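Local structure of probable ss-1,3-N-acetylglucosaminyltransferase (Staphylococcus aureus subsp. aureus N315, 6H21) at residues Glu295-Trp300 and Asn333-Val338. The protein is a probable glycosyltransferase of family 2, with a GT-A type catalytic domain followed by a helical linker domain. Sequence-based numbering, arbitrary orientation.
Sequences EDKIEW and NDLLAV
Leu-335 reaches across to helix 294-308 mainly with its CD2 methyl, which settles against two neighbouring side chains of that helix. CD2 lies 4.0 Å from CB of Lys-297 and equally 4.0 Å from CD1 of Ile-298, so it touches one chain at its root and the other at its tip. The isobutyl group of Leu-335 and the side chain of Ile-298 run at about a right angle to each other. With CG1 of Ile-298 anti to the carbonyl carbon (chi1 -70°) and the second torsion turned in the same sense, CD1 swings toward the leucine. Lys-297 comes closest through CB, and its CD also runs near the methyl before the extended chain carries NZ away to the carbonyl oxygens of Ala-288 and Ser-290. Leu-335 also packs on Tyr-294 and Leu-301, which widens its apolar seat along the same helix.

Beside this greasy patch the link turns polar. One water donates to Ile-298 O at 2.9 Å and to Asn-333 OD1 at 2.6 Å, bridging the helix backbone to an exposed side chain. Asn-333 closes helix 324-332 in a Schellman motif, its phi positive at 61°, and Asp-334 then serves as N-cap of helix 335-344, so two residues turn one helix into the next within the TarS linker region. The cap is made by Asp-334 OD1, which accepts from Ala-337 N at 3.0 Å; the N-H comes from above the carboxylate plane, 43° out of it. That bond ties down the first turn, where Leu-335 sits. Farther out, Val-338 rests on Ala-329 and Ile-330 of helix 324-332, while Leu-336 packs on Ala-337 of the second subunit and Asp-334 on Leu-336 of the third.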
loop_
_atom_site.group_PDB
_atom_site.type_symbol
_atom_site.label_atom_id
_atom_site.label_comp_id
_atom_site.label_asym_id
_atom_site.label_seq_id
_atom_site.Cartn_x
_atom_site.Cartn_y
_atom_site.Cartn_z
ATOM N N GLU C 295 -12.507 16.855 -0.759
ATOM C CA GLU C 295 -12.260 17.882 -1.771
ATOM C C GLU C 295 -11.075 18.771 -1.370
ATOM O O GLU C 295 -10.273 19.174 -2.230
ATOM C CB GLU C 295 -13.507 18.738 -1.983
ATOM C CG GLU C 295 -13.932 18.732 -3.430
ATOM N N ASP C 296 -10.946 19.064 -0.075
ATOM C CA ASP C 296 -9.843 19.886 0.415
ATOM C C ASP C 296 -8.523 19.112 0.383
ATOM O O ASP C 296 -7.473 19.704 0.124
ATOM C CB ASP C 296 -10.130 20.422 1.811
ATOM C CG ASP C 296 -11.288 21.397 1.814
ATOM O OD1 ASP C 296 -11.501 22.059 0.771
ATOM O OD2 ASP C 296 -11.985 21.468 2.839
ATOM N N LYS C 297 -8.573 17.802 0.670
ATOM C CA LYS C 297 -7.382 16.949 0.582
ATOM C C LYS C 297 -6.859 16.943 -0.860
ATOM O O LYS C 297 -5.659 17.021 -1.089
ATOM C CB LYS C 297 -7.686 15.512 1.008
ATOM C CG LYS C 297 -8.044 15.337 2.469
ATOM C CD LYS C 297 -8.349 13.895 2.848
ATOM C CE LYS C 297 -8.299 13.707 4.347
ATOM N NZ LYS C 297 -8.812 12.387 4.754
ATOM N N ILE C 298 -7.781 16.808 -1.817
ATOM C CA ILE C 298 -7.419 16.708 -3.208
ATOM C C ILE C 298 -6.715 18.015 -3.621
ATOM O O ILE C 298 -5.639 17.974 -4.237
ATOM C CB ILE C 298 -8.628 16.357 -4.105
ATOM C CG1 ILE C 298 -9.113 14.917 -3.893
ATOM C CG2 ILE C 298 -8.304 16.581 -5.568
ATOM C CD1 ILE C 298 -8.165 13.846 -4.416
ATOM N N GLU C 299 -7.300 19.162 -3.250
ATOM C CA GLU C 299 -6.739 20.466 -3.628
ATOM C C GLU C 299 -5.370 20.647 -2.952
ATOM O O GLU C 299 -4.415 21.068 -3.604
ATOM C CB GLU C 299 -7.727 21.597 -3.316
ATOM C CG GLU C 299 -7.425 22.912 -4.036
ATOM N N TRP C 300 -5.281 20.348 -1.654
ATOM C CA TRP C 300 -4.015 20.418 -0.907
ATOM C C TRP C 300 -2.915 19.590 -1.606
ATOM O O TRP C 300 -1.803 20.089 -1.879
ATOM C CB TRP C 300 -4.209 19.974 0.550
ATOM C CG TRP C 300 -2.962 20.106 1.366
ATOM C CD1 TRP C 300 -2.022 19.146 1.588
ATOM C CD2 TRP C 300 -2.488 21.286 2.039
ATOM N NE1 TRP C 300 -1.014 19.636 2.369
ATOM C CE2 TRP C 300 -1.269 20.943 2.662
ATOM C CE3 TRP C 300 -2.968 22.598 2.164
ATOM C CZ2 TRP C 300 -0.527 21.857 3.411
ATOM C CZ3 TRP C 300 -2.224 23.501 2.898
ATOM C CH2 TRP C 300 -1.027 23.128 3.519
ATOM N N ASN C 333 0.650 12.377 -7.200
ATOM C CA ASN C 333 -0.623 13.081 -6.918
ATOM C C ASN C 333 -1.707 12.028 -6.626
ATOM O O ASN C 333 -2.792 12.084 -7.154
ATOM C CB ASN C 333 -0.988 14.050 -8.061
ATOM C CG ASN C 333 -2.050 15.075 -7.710
ATOM O OD1 ASN C 333 -2.275 15.402 -6.539
ATOM N ND2 ASN C 333 -2.684 15.630 -8.731
ATOM N N ASP C 334 -1.384 11.066 -5.747
ATOM C CA ASP C 334 -2.197 9.874 -5.502
ATOM C C ASP C 334 -2.589 9.826 -4.023
ATOM O O ASP C 334 -1.805 9.400 -3.184
ATOM C CB ASP C 334 -1.431 8.616 -5.912
ATOM C CG ASP C 334 -2.257 7.334 -5.980
ATOM O OD1 ASP C 334 -3.003 7.014 -5.023
ATOM O OD2 ASP C 334 -2.048 6.598 -6.949
ATOM N N LEU C 335 -3.802 10.301 -3.717
ATOM C CA LEU C 335 -4.210 10.490 -2.357
ATOM C C LEU C 335 -4.247 9.135 -1.636
ATOM O O LEU C 335 -3.842 9.058 -0.493
ATOM C CB LEU C 335 -5.564 11.204 -2.309
ATOM C CG LEU C 335 -6.137 11.386 -0.901
ATOM C CD1 LEU C 335 -5.225 12.241 -0.034
ATOM C CD2 LEU C 335 -7.544 11.977 -0.943
ATOM N N LEU C 336 -4.715 8.080 -2.319
ATOM C CA LEU C 336 -4.799 6.709 -1.702
ATOM C C LEU C 336 -3.405 6.250 -1.259
ATOM O O LEU C 336 -3.232 5.670 -0.183
ATOM C CB LEU C 336 -5.409 5.714 -2.697
ATOM C CG LEU C 336 -6.928 5.774 -2.887
ATOM C CD1 LEU C 336 -7.398 4.770 -3.926
ATOM C CD2 LEU C 336 -7.654 5.516 -1.591
ATOM N N ALA C 337 -2.427 6.497 -2.123
ATOM C CA ALA C 337 -1.037 6.124 -1.875
ATOM C C ALA C 337 -0.458 6.946 -0.717
ATOM O O ALA C 337 0.273 6.406 0.080
ATOM C CB ALA C 337 -0.223 6.269 -3.127
ATOM N N VAL C 338 -0.827 8.228 -0.577
ATOM C CA VAL C 338 -0.332 9.011 0.577
ATOM C C VAL C 338 -0.938 8.461 1.877
ATOM O O VAL C 338 -0.229 8.266 2.878
ATOM C CB VAL C 338 -0.560 10.527 0.413
ATOM C CG1 VAL C 338 -0.022 11.298 1.609
ATOM C CG2 VAL C 338 0.054 11.046 -0.881
HETATM O O HOH W 1 -4.775 15.650 -5.774
#